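Local structure of A putative transcriptional regulator (2HKU) at residues 94-97 with 98-102; 194-197 with 198-202; 122-125 with 126-129; 66-69 with 70-74; 39-42 with 43-46. The protein probably binds DNA as a dimeric transcriptional regulator of the TetR family, with a helix-turn-helix domain joined to an all-helical C-terminal domain. All blocks are in the same frame, centred on the assembly; numbering follows the deposited sequence.

Contact 1. Residues 94-97 with 98-102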
loop_
_atom_site.group_PDB
_atom_site.type_symbol
_atom_site.label_atom_id
_atom_site.label_comp_id
_atom_site.label_asym_id
_atom_site.label_seq_id
_atom_site.Cartn_x
_atom_site.Cartn_y
_atom_site.Cartn_z
ATOM N N ASP A 94 18.203 -1.257 -17.441
ATOM C CA ASP A 94 18.808 -0.285 -16.556
ATOM C C ASP A 94 17.906 0.939 -16.264
ATOM O O ASP A 94 18.069 1.626 -15.265
ATOM C CB ASP A 94 20.009 0.243 -17.259
ATOM C CG ASP A 94 21.154 0.399 -16.362
ATOM O OD1 ASP A 94 21.049 1.320 -15.535
ATOM O OD2 ASP A 94 22.149 -0.400 -16.488
ATOM N N TYR A 95 17.038 1.239 -17.207
ATOM C CA TYR A 95 16.062 2.318 -17.063
ATOM C C TYR A 95 15.075 1.899 -15.967
ATOM O O TYR A 95 14.808 2.677 -15.057
ATOM C CB TYR A 95 15.354 2.460 -18.388
ATOM C CG TYR A 95 14.142 3.350 -18.442
ATOM C CD1 TYR A 95 14.220 4.643 -18.972
ATOM C CD2 TYR A 95 12.890 2.869 -18.029
ATOM C CE1 TYR A 95 13.108 5.439 -19.047
ATOM C CE2 TYR A 95 11.784 3.648 -18.078
ATOM C CZ TYR A 95 11.867 4.924 -18.601
ATOM O OH TYR A 95 10.725 5.686 -18.675
ATOM N N THR A 96 14.562 0.674 -16.107
ATOM C CA THR A 96 13.719 0.045 -15.127
ATOM C C THR A 96 14.329 -0.076 -13.762
ATOM O O THR A 96 13.625 0.201 -12.799
ATOM C CB THR A 96 13.175 -1.245 -15.622
ATOM O OG1 THR A 96 12.721 -1.027 -16.946
ATOM C CG2 THR A 96 11.951 -1.723 -14.751
ATOM N N GLU A 97 15.632 -0.405 -13.653
ATOM C CA GLU A 97 16.313 -0.539 -12.342
ATOM C C GLU A 97 16.439 0.793 -11.662
ATOM O O GLU A 97 16.302 0.997 -10.436
ATOM C CB GLU A 97 17.761 -1.141 -12.526
ATOM C CG GLU A 97 17.883 -2.648 -12.551
ATOM C CD GLU A 97 19.202 -3.177 -13.222
ATOM O OE1 GLU A 97 20.288 -2.763 -12.751
ATOM O OE2 GLU A 97 19.142 -3.990 -14.210
ATOM N N LYS A 98 16.767 1.756 -12.494
ATOM C CA LYS A 98 16.902 3.103 -12.067
ATOM C C LYS A 98 15.495 3.648 -11.639
ATOM O O LYS A 98 15.362 4.276 -10.651
ATOM C CB LYS A 98 17.450 3.902 -13.254
ATOM C CG LYS A 98 19.007 4.094 -13.250
ATOM C CD LYS A 98 19.481 4.458 -14.735
ATOM C CE LYS A 98 21.045 4.329 -14.844
ATOM N NZ LYS A 98 21.626 5.122 -13.786
ATOM N N LEU A 99 14.493 3.437 -12.443
ATOM C CA LEU A 99 13.189 4.012 -12.107
ATOM C C LEU A 99 12.702 3.380 -10.777
ATOM O O LEU A 99 12.464 4.071 -9.842
ATOM C CB LEU A 99 12.247 3.849 -13.265
ATOM C CG LEU A 99 10.972 4.738 -13.282
ATOM C CD1 LEU A 99 10.407 4.746 -14.707
ATOM C CD2 LEU A 99 9.933 4.163 -12.323
ATOM N N VAL A 100 12.710 2.060 -10.691
ATOM C CA VAL A 100 12.221 1.302 -9.484
ATOM C C VAL A 100 13.081 1.533 -8.299
ATOM O O VAL A 100 12.627 1.875 -7.206
ATOM C CB VAL A 100 12.101 -0.219 -9.858
ATOM C CG1 VAL A 100 11.669 -1.047 -8.687
ATOM C CG2 VAL A 100 11.148 -0.371 -10.981
ATOM N N GLY A 101 14.407 1.439 -8.499
ATOM C CA GLY A 101 15.323 1.827 -7.430
ATOM C C GLY A 101 15.139 3.196 -6.870
ATOM O O GLY A 101 15.356 3.395 -5.682
ATOM N N SER A 102 14.761 4.178 -7.690
ATOM C CA SER A 102 14.486 5.545 -7.158
ATOM C C SER A 102 13.243 5.610 -6.270
ATOM O O SER A 102 13.256 6.139 -5.135
ATOM C CB SER A 102 14.245 6.555 -8.323
ATOM O OG SER A 102 14.252 7.890 -7.815
#
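Lys98 runs its aliphatic chain past Asp94, one helical turn earlier. Asp94 OD1 meets the methylene Lys98 CE at 3.1 Å. The ammonium ends farther off, with Lys98 NZ 4.2 Å from Asp94 OD1, beyond a salt bridge. The lysine chain stays extended as far as CE and bends only at its last torsion (chi4 -53°). With an alanine here, the Asp94 carboxylate would probably lose both its methylene contacts and the nearby positive charge. Next to this pair, Tyr95 and Leu99 lie side by side and point the same way. Tyr95 CE2 touches Leu99 CD1 at 3.8 Å, and the methyl comes obliquely to the ring. Both are i to i+4 pairs on helix 92-104 of the C-terminal domain, a helical domain as in other TetR regulators. Thr96 and Val100 form a third such pair, with their CG2 methyls 4.1 Å apart. Four backbone bonds hold the turn. Val100 N to Thr96 O is the straightest, at 169°. Farther out, Thr96 OG1 is hydrogen-bonded to Val92 O, which probably helps fix the rotation of Thr96. Phe168 of helix 161-181 packs on Leu99 and Val100. Tyr95 rests on Ala145 and Leu146 of helix 125-152.

Contact 2. Residues 194-197 with 198-202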
loop_
_atom_site.group_PDB
_atom_site.type_symbol
_atom_site.label_atom_id
_atom_site.label_comp_id
_atom_site.label_asym_id
_atom_site.label_seq_id
_atom_site.Cartn_x
_atom_site.Cartn_y
_atom_site.Cartn_z
ATOM N N VAL A 194 12.683 -4.483 -5.220
ATOM C CA VAL A 194 12.997 -4.303 -6.601
ATOM C C VAL A 194 12.747 -5.542 -7.441
ATOM O O VAL A 194 12.146 -5.484 -8.547
ATOM C CB VAL A 194 14.466 -3.735 -6.755
ATOM C CG1 VAL A 194 14.852 -3.799 -8.193
ATOM C CG2 VAL A 194 14.498 -2.294 -6.278
ATOM N N ALA A 195 13.149 -6.703 -6.908
ATOM C CA ALA A 195 12.920 -7.984 -7.588
ATOM C C ALA A 195 11.420 -8.329 -7.771
ATOM O O ALA A 195 11.029 -8.978 -8.729
ATOM C CB ALA A 195 13.648 -9.124 -6.849
ATOM N N VAL A 196 10.561 -7.907 -6.852
ATOM C CA VAL A 196 9.083 -8.176 -7.056
ATOM C C VAL A 196 8.645 -7.377 -8.336
ATOM O O VAL A 196 7.946 -7.909 -9.175
ATOM C CB VAL A 196 8.220 -7.746 -5.782
ATOM C CG1 VAL A 196 6.782 -7.545 -6.131
ATOM C CG2 VAL A 196 8.396 -8.770 -4.540
ATOM N N ILE A 197 9.077 -6.122 -8.482
ATOM C CA ILE A 197 8.640 -5.321 -9.678
ATOM C C ILE A 197 9.172 -5.992 -10.943
ATOM O O ILE A 197 8.401 -6.225 -11.870
ATOM C CB ILE A 197 9.067 -3.849 -9.644
ATOM C CG1 ILE A 197 8.451 -3.040 -8.471
ATOM C CG2 ILE A 197 8.757 -3.129 -11.014
ATOM C CD1 ILE A 197 6.914 -2.856 -8.540
ATOM N N PHE A 198 10.470 -6.381 -10.943
ATOM C CA PHE A 198 10.956 -7.244 -12.063
ATOM C C PHE A 198 10.174 -8.524 -12.384
ATOM O O PHE A 198 9.951 -8.848 -13.566
ATOM C CB PHE A 198 12.472 -7.444 -11.961
ATOM C CG PHE A 198 13.234 -6.209 -12.346
ATOM C CD1 PHE A 198 13.419 -5.899 -13.706
ATOM C CD2 PHE A 198 13.716 -5.345 -11.398
ATOM C CE1 PHE A 198 14.098 -4.744 -14.117
ATOM C CE2 PHE A 198 14.404 -4.157 -11.772
ATOM C CZ PHE A 198 14.592 -3.872 -13.147
ATOM N N ALA A 199 9.759 -9.278 -11.355
ATOM C CA ALA A 199 8.885 -10.411 -11.561
ATOM C C ALA A 199 7.518 -10.032 -12.041
ATOM O O ALA A 199 6.904 -10.803 -12.814
ATOM C CB ALA A 199 8.777 -11.266 -10.272
ATOM N N ASN A 200 6.998 -8.864 -11.617
ATOM C CA ASN A 200 5.684 -8.410 -12.120
ATOM C C ASN A 200 5.737 -8.065 -13.625
ATOM O O ASN A 200 4.791 -8.278 -14.322
ATOM C CB ASN A 200 5.207 -7.133 -11.372
ATOM C CG ASN A 200 4.779 -7.396 -9.921
ATOM O OD1 ASN A 200 4.588 -6.449 -9.139
ATOM N ND2 ASN A 200 4.634 -8.621 -9.563
ATOM N N LEU A 201 6.843 -7.462 -14.068
ATOM C CA LEU A 201 6.982 -6.960 -15.456
ATOM C C LEU A 201 7.444 -8.076 -16.407
ATOM O O LEU A 201 7.075 -8.056 -17.578
ATOM C CB LEU A 201 7.966 -5.809 -15.481
ATOM C CG LEU A 201 7.476 -4.560 -14.720
ATOM C CD1 LEU A 201 8.557 -3.527 -14.590
ATOM C CD2 LEU A 201 6.258 -4.017 -15.485
ATOM N N GLN A 202 8.234 -9.026 -15.869
ATOM C CA GLN A 202 8.832 -10.176 -16.600
ATOM C C GLN A 202 9.325 -9.703 -18.008
ATOM O O GLN A 202 8.701 -9.985 -19.006
ATOM C CB GLN A 202 7.794 -11.294 -16.679
ATOM C CG GLN A 202 8.371 -12.700 -16.634
ATOM C CD GLN A 202 9.244 -12.947 -15.373
ATOM O OE1 GLN A 202 10.483 -12.932 -15.465
ATOM N NE2 GLN A 202 8.598 -13.148 -14.196
#
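Phe198 turns its ring edge to Val194, and this is one tight end of the contact. Val194 CG1 lies in the ring plane, 3.6 Å from Phe198 CE2. Val194 O also sits at that edge, 3.3 Å from Phe198 CD2. The same carbonyl takes the backbone N-H of Phe198 in a nearly straight bond (172°). Ile197 and Leu201 make the second tight pair. Ile197 CG2 stands anti to the backbone N, and this sends the methyl forward to Leu201 CD1 at 3.6 Å. All four residues lie on helix 190-201, near the end of the C-terminal helical domain. Helices 161-181 and 92-104 pack against Ile197. Asn200 lies alongside Val196, pointing the same way. Its CG is 3.3 Å from Val196 O, while Asn200 OD1 stands farther off, 3.9 Å from Val196 CG1. Lys166 of the second subunit packs on Val196. With an alanine in place of Asn200, the amide's contact with Val196 would probably be lost and a gap opened facing Ala167 of the second subunit. Ala195 marks the exposed side. Gln202 sits at the subunit boundary and packs on Arg158 of the second subunit. It leaves helical geometry with positive phi, although Gln202 N still bonds Phe198 O at 2.9 Å.

Contact 3. Residues 122-125 with 126-129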
loop_
_atom_site.group_PDB
_atom_site.type_symbol
_atom_site.label_atom_id
_atom_site.label_comp_id
_atom_site.label_asym_id
_atom_site.label_seq_id
_atom_site.Cartn_x
_atom_site.Cartn_y
_atom_site.Cartn_z
ATOM N N GLY A 122 -10.943 10.275 4.258
ATOM C CA GLY A 122 -12.111 9.385 4.159
ATOM C C GLY A 122 -12.968 9.903 3.021
ATOM O O GLY A 122 -12.909 9.399 1.866
ATOM N N ARG A 123 -13.717 10.959 3.345
ATOM C CA ARG A 123 -14.755 11.473 2.455
ATOM C C ARG A 123 -14.834 12.980 2.310
ATOM O O ARG A 123 -15.742 13.471 1.629
ATOM C CB ARG A 123 -16.119 10.842 2.784
ATOM C CG ARG A 123 -16.107 10.040 4.044
ATOM C CD ARG A 123 -16.820 8.698 3.896
ATOM N NE ARG A 123 -16.310 7.754 4.907
ATOM C CZ ARG A 123 -16.673 7.709 6.199
ATOM N NH1 ARG A 123 -17.586 8.559 6.686
ATOM N NH2 ARG A 123 -16.124 6.801 7.016
ATOM N N ARG A 124 -13.887 13.705 2.932
ATOM C CA ARG A 124 -13.731 15.168 2.713
ATOM C C ARG A 124 -13.414 15.294 1.244
ATOM O O ARG A 124 -12.306 14.985 0.830
ATOM C CB ARG A 124 -12.561 15.785 3.514
ATOM C CG ARG A 124 -12.770 16.029 5.020
ATOM C CD ARG A 124 -11.449 15.834 5.796
ATOM N NE ARG A 124 -11.446 14.587 6.584
ATOM C CZ ARG A 124 -11.217 13.360 6.104
ATOM N NH1 ARG A 124 -10.935 13.186 4.808
ATOM N NH2 ARG A 124 -11.268 12.297 6.924
ATOM N N SER A 125 -14.380 15.728 0.453
ATOM C CA SER A 125 -14.212 15.787 -1.007
ATOM C C SER A 125 -13.112 16.768 -1.416
ATOM O O SER A 125 -12.464 16.518 -2.430
ATOM C CB SER A 125 -15.542 16.079 -1.751
ATOM O OG SER A 125 -15.792 17.485 -1.854
ATOM N N GLU A 126 -12.873 17.842 -0.639
ATOM C CA GLU A 126 -11.798 18.798 -0.990
ATOM C C GLU A 126 -10.811 17.825 -1.548
ATOM O O GLU A 126 -10.145 18.091 -2.581
ATOM C CB GLU A 126 -11.205 19.547 0.195
ATOM C CG GLU A 126 -12.146 20.058 1.235
ATOM C CD GLU A 126 -11.458 20.036 2.596
ATOM O OE1 GLU A 126 -10.379 20.688 2.744
ATOM O OE2 GLU A 126 -11.985 19.353 3.503
ATOM N N LEU A 127 -10.536 16.761 -0.793
ATOM C CA LEU A 127 -9.280 16.570 -0.124
ATOM C C LEU A 127 -9.056 15.212 -0.868
ATOM O O LEU A 127 -7.992 14.953 -1.361
ATOM C CB LEU A 127 -9.351 16.431 1.393
ATOM C CG LEU A 127 -8.163 17.041 2.155
ATOM C CD1 LEU A 127 -7.934 18.521 1.828
ATOM C CD2 LEU A 127 -8.303 16.844 3.658
ATOM N N ARG A 128 -10.127 14.402 -0.950
ATOM C CA ARG A 128 -10.258 13.292 -1.871
ATOM C C ARG A 128 -9.941 13.668 -3.361
ATOM O O ARG A 128 -9.326 12.896 -4.059
ATOM C CB ARG A 128 -11.656 12.698 -1.751
ATOM C CG ARG A 128 -11.829 11.362 -2.366
ATOM C CD ARG A 128 -13.135 11.289 -3.164
ATOM N NE ARG A 128 -13.523 9.899 -3.427
ATOM C CZ ARG A 128 -13.675 9.338 -4.638
ATOM N NH1 ARG A 128 -13.497 10.047 -5.761
ATOM N NH2 ARG A 128 -14.036 8.050 -4.722
ATOM N N ASP A 129 -10.346 14.862 -3.810
ATOM C CA ASP A 129 -10.047 15.339 -5.167
ATOM C C ASP A 129 -8.553 15.557 -5.451
ATOM O O ASP A 129 -8.060 15.300 -6.557
ATOM C CB ASP A 129 -10.848 16.595 -5.445
ATOM C CG ASP A 129 -12.375 16.335 -5.498
ATOM O OD1 ASP A 129 -12.866 15.165 -5.503
ATOM O OD2 ASP A 129 -13.084 17.343 -5.488
#
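Arg124 touches Glu126 and Leu127 with its aliphatic part. Gly122 and Arg123 lead into it as an irregular loop after helix 108-120. Arg124 holds the N-cap position of helix 125-152. Its carbonyl does the work at the helix start. Arg124 O receives Arg128 N at 2.9 Å in an almost straight bond (178°). The amide arrives nearly along the C=O axis. The Arg124 side chain starts beside its own backbone N (chi1 -77°) and then bends at chi2 and chi3. This lays its methylenes over the neighbours ahead. Arg124 CB is 3.6 Å from Glu126 OE2, and Arg124 CD is 3.9 Å from Leu127 CD2. The charged ends do not meet, since Arg124 NE is 5.7 Å from Glu126 OE2. The guanidinium and carboxylate planes stand 68° apart. The glutamate has another basic neighbour, for Glu126 OE1 forms a long, weak ion pair with Arg65.

The segment thus makes the turn into a long helix of the C-terminal domain, close to the DNA-binding domain. Leu127 is the buried residue here and packs on Val68 and Arg65 of helix 63-87. Ser125 comes next, as the first helical residue. Ser125 O accepts Asp129 N at 3.0 Å. The Asp129 carboxylate also comes near this oxygen, with Asp129 OD2 3.2 Å from Ser125 O. These oxygens are all acceptors, so the close approach is not a hydrogen bond. Near this turn, Arg128 sends its guanidinium away from the loop, and Ala181 of the second subunit packs against the arginine.

Contact 4. Residues 66-69 with 70-74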
loop_
_atom_site.group_PDB
_atom_site.type_symbol
_atom_site.label_atom_id
_atom_site.label_comp_id
_atom_site.label_asym_id
_atom_site.label_seq_id
_atom_site.Cartn_x
_atom_site.Cartn_y
_atom_site.Cartn_z
ATOM N N LEU A 66 -2.904 21.297 4.226
ATOM C CA LEU A 66 -1.411 21.349 4.056
ATOM C C LEU A 66 -0.748 19.949 3.915
ATOM O O LEU A 66 0.024 19.748 3.002
ATOM C CB LEU A 66 -0.722 22.159 5.156
ATOM C CG LEU A 66 0.820 22.409 5.125
ATOM C CD1 LEU A 66 1.323 23.019 3.855
ATOM C CD2 LEU A 66 1.233 23.251 6.310
ATOM N N PHE A 67 -1.108 18.993 4.798
ATOM C CA PHE A 67 -0.548 17.675 4.795
ATOM C C PHE A 67 -0.857 16.974 3.466
ATOM O O PHE A 67 0.048 16.424 2.842
ATOM C CB PHE A 67 -1.170 16.791 5.906
ATOM C CG PHE A 67 -0.526 15.428 5.982
ATOM C CD1 PHE A 67 0.772 15.308 6.512
ATOM C CD2 PHE A 67 -1.113 14.358 5.432
ATOM C CE1 PHE A 67 1.411 14.101 6.580
ATOM C CE2 PHE A 67 -0.527 13.104 5.522
ATOM C CZ PHE A 67 0.714 12.952 6.069
ATOM N N VAL A 68 -2.145 16.949 3.056
ATOM C CA VAL A 68 -2.434 16.283 1.804
ATOM C C VAL A 68 -1.726 16.987 0.604
ATOM O O VAL A 68 -1.208 16.309 -0.306
ATOM C CB VAL A 68 -4.025 16.102 1.585
ATOM C CG1 VAL A 68 -4.302 15.525 0.206
ATOM C CG2 VAL A 68 -4.581 15.241 2.683
ATOM N N GLU A 69 -1.721 18.324 0.554
ATOM C CA GLU A 69 -1.068 18.940 -0.594
ATOM C C GLU A 69 0.417 18.579 -0.610
ATOM O O GLU A 69 0.960 18.228 -1.658
ATOM C CB GLU A 69 -1.178 20.457 -0.575
ATOM C CG GLU A 69 -2.515 20.919 -1.025
ATOM C CD GLU A 69 -2.555 22.401 -1.176
ATOM O OE1 GLU A 69 -1.497 23.059 -1.374
ATOM O OE2 GLU A 69 -3.658 22.881 -1.082
ATOM N N VAL A 70 1.067 18.671 0.551
ATOM C CA VAL A 70 2.487 18.284 0.680
ATOM C C VAL A 70 2.727 16.847 0.199
ATOM O O VAL A 70 3.768 16.549 -0.499
ATOM C CB VAL A 70 2.962 18.484 2.175
ATOM C CG1 VAL A 70 4.212 17.717 2.500
ATOM C CG2 VAL A 70 3.095 19.988 2.523
ATOM N N ALA A 71 1.790 15.935 0.586
ATOM C CA ALA A 71 1.939 14.521 0.296
ATOM C C ALA A 71 1.808 14.246 -1.203
ATOM O O ALA A 71 2.598 13.537 -1.783
ATOM C CB ALA A 71 0.901 13.675 1.113
ATOM N N CYS A 72 0.792 14.834 -1.817
ATOM C CA CYS A 72 0.633 14.819 -3.239
ATOM C C CYS A 72 1.858 15.382 -4.035
ATOM O O CYS A 72 2.295 14.745 -4.947
ATOM C CB CYS A 72 -0.625 15.586 -3.599
ATOM S SG CYS A 72 -2.133 14.577 -2.993
ATOM N N ALA A 73 2.295 16.595 -3.769
ATOM C CA ALA A 73 3.553 17.184 -4.388
ATOM C C ALA A 73 4.768 16.314 -4.196
ATOM O O ALA A 73 5.486 16.018 -5.150
ATOM C CB ALA A 73 3.788 18.564 -3.890
ATOM N N ALA A 74 4.955 15.779 -2.988
ATOM C CA ALA A 74 6.049 14.808 -2.735
ATOM C C ALA A 74 6.052 13.598 -3.603
ATOM O O ALA A 74 7.052 13.243 -4.200
ATOM C CB ALA A 74 6.112 14.402 -1.208
#
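Leu66 and Val70 meet methyl to methyl, one turn apart on helix 63-87. Leu66 has CG anti to its backbone N (chi1 -176°), beside the carbonyl carbon. That turns the leucine along the helix, and CD1 reaches Val70 CG2 at 3.8 Å. The two side chains approach at a slant. Val70 is set so that CG2 stands beside its own N and over the previous turn, where it is 3.1 Å from Leu66 O. Both residues pack on Ala29 of helix 21-36.

Val68 and Cys72 form the second pair. Val68 CG1 points forward, anti to N, and touches Cys72 SG at 4.0 Å. The sulfur folds back toward the preceding turn (chi1 -69°) and lies 3.3 Å from Val68 O. That carbonyl is bonded to Cys72 N at 176°. Leu130 of helix 125-152 and Met120 of helix 108-120 also pack on Val68.

Phe67 also has CG anti to N, but its ring leaves the helix and meets Phe33 edge-to-face. Phe67 O takes Ala71 N at 2.9 Å. Glu69 stretches out beyond CG. Its carboxylate forms salt bridges with Arg65 and Arg22, so its charge has two basic mates.

Helix 63-87 follows the helix-turn-helix and links it to the C-terminal domain, as in TetR regulators generally. Three helices, 21-36, 108-120 and 125-152, pack on these two turns. The chemistry is thus mainly apolar, with the small Ala71, Ala73 and Ala74. The pairing of Glu69 with Arg22 probably helps tie helix 21-36 to this helix, while Arg65 is a partner on the same helix.

Contact 5. Residues 39-42 with 43-46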
loop_
_atom_site.group_PDB
_atom_site.type_symbol
_atom_site.label_atom_id
_atom_site.label_comp_id
_atom_site.label_asym_id
_atom_site.label_seq_id
_atom_site.Cartn_x
_atom_site.Cartn_y
_atom_site.Cartn_z
ATOM N N GLY A 39 1.695 13.893 12.524
ATOM C CA GLY A 39 1.661 14.430 13.886
ATOM C C GLY A 39 2.529 15.641 14.275
ATOM O O GLY A 39 2.324 16.239 15.360
ATOM N N VAL A 40 3.504 16.009 13.443
ATOM C CA VAL A 40 4.255 17.290 13.597
ATOM C C VAL A 40 3.325 18.443 13.899
ATOM O O VAL A 40 2.409 18.713 13.082
ATOM C CB VAL A 40 4.962 17.665 12.280
ATOM C CG1 VAL A 40 5.636 19.142 12.340
ATOM C CG2 VAL A 40 6.008 16.669 11.970
ATOM N N PRO A 41 3.493 19.126 15.073
ATOM C CA PRO A 41 2.587 20.252 15.248
ATOM C C PRO A 41 2.735 21.364 14.216
ATOM O O PRO A 41 3.818 21.698 13.791
ATOM C CB PRO A 41 2.900 20.778 16.667
ATOM C CG PRO A 41 3.620 19.689 17.383
ATOM C CD PRO A 41 4.370 18.920 16.256
ATOM N N ILE A 42 1.623 21.972 13.861
ATOM C CA ILE A 42 1.680 23.188 13.050
ATOM C C ILE A 42 2.669 24.297 13.520
ATOM O O ILE A 42 3.387 24.869 12.689
ATOM C CB ILE A 42 0.214 23.730 12.771
ATOM C CG1 ILE A 42 0.183 24.503 11.466
ATOM C CG2 ILE A 42 -0.347 24.515 13.960
ATOM C CD1 ILE A 42 0.816 23.614 10.273
ATOM N N THR A 43 2.754 24.538 14.838
ATOM C CA THR A 43 3.665 25.571 15.449
ATOM C C THR A 43 5.156 25.359 15.107
ATOM O O THR A 43 5.957 26.314 14.989
ATOM C CB THR A 43 3.511 25.661 17.022
ATOM O OG1 THR A 43 3.704 24.363 17.638
ATOM C CG2 THR A 43 2.125 26.234 17.444
ATOM N N GLN A 44 5.527 24.107 14.956
ATOM C CA GLN A 44 6.868 23.730 14.591
ATOM C C GLN A 44 7.136 23.981 13.127
ATOM O O GLN A 44 8.252 24.291 12.770
ATOM C CB GLN A 44 6.969 22.261 14.789
ATOM C CG GLN A 44 8.249 21.802 15.296
ATOM C CD GLN A 44 8.198 20.333 15.564
ATOM O OE1 GLN A 44 8.583 19.536 14.730
ATOM N NE2 GLN A 44 7.707 19.963 16.730
ATOM N N ILE A 45 6.117 23.758 12.269
ATOM C CA ILE A 45 6.179 24.118 10.848
ATOM C C ILE A 45 6.280 25.642 10.704
ATOM O O ILE A 45 7.079 26.127 9.935
ATOM C CB ILE A 45 4.984 23.508 10.005
ATOM C CG1 ILE A 45 5.198 21.993 9.814
ATOM C CG2 ILE A 45 4.834 24.194 8.670
ATOM C CD1 ILE A 45 3.888 21.169 9.488
ATOM N N CYS A 46 5.451 26.359 11.448
ATOM C CA CYS A 46 5.430 27.811 11.449
ATOM C C CYS A 46 6.745 28.378 11.983
ATOM O O CYS A 46 7.271 29.351 11.413
ATOM C CB CYS A 46 4.252 28.324 12.264
ATOM S SG CYS A 46 2.670 28.016 11.464
#
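Val40 overlaps Ile45 through one methyl, with Val40 CG1 3.8 Å from Ile45 CG1. The two side chains cross at about a right angle. The same methyl, Val40 CG1, lies 3.8 Å from Gln44 OE1, so it sits between the two residues of the helix. Ile42 joins from the next position. Its CG1 stands anti to N (chi1 -152°), and chi2 then brings CD1 to Ile45 CD1 at 4.0 Å. Ile45 is therefore flanked by Val40 and Ile42, and it also packs on Leu32 and Phe33 of helix 21-36.

Helix 42-49 is the first helix of the predicted helix-turn-helix motif of this TetR-type domain. Pro41 occupies its N-cap position. Pro41 O takes Gln44 N at 3.2 Å, with the donor well above the carbonyl plane. A weak, longer bond comes from Ile45 N to the same oxygen. A stronger i to i+4 bond follows, Cys46 N to Ile42 O at 2.8 Å, with an N-H...O angle of 164°.

On the outer side the amide of Gln44 crosses obliquely at the CD side of the proline, with Gln44 NE2 3.5 Å from Pro41 CD. Thr43 OG1 approaches another atom of that ring, 3.8 Å from Pro41 CB. Inward, Val56 of helix 53-60 packs on both Ile42 and Cys46. Lys63 NZ is hydrogen-bonded to Val40 O, which ties the loop to the start of helix 63-87.

Overall arrangement
Along the chain the order is contact 5, contact 4, contact 1, contact 3, contact 2. Contacts 5 and 4 lie in the TetR-type DNA-binding region, with centres about 15 Å apart, and touch through Ile42 and Leu66. Contact 3 opens helix 125-152 of the C-terminal domain. It meets contact 4 through Leu127 and Val68, so the two domains are joined there. Contacts 1 and 2 lie on the other side of the chain's centre from contact 4. Their helices, 92-104 and 190-201, pack on each other, with contact centres about 11 Å apart. Contacts 2 and 5 are farthest apart, about 39 Å between centres. Contacts 2 and 3 both touch the second subunit.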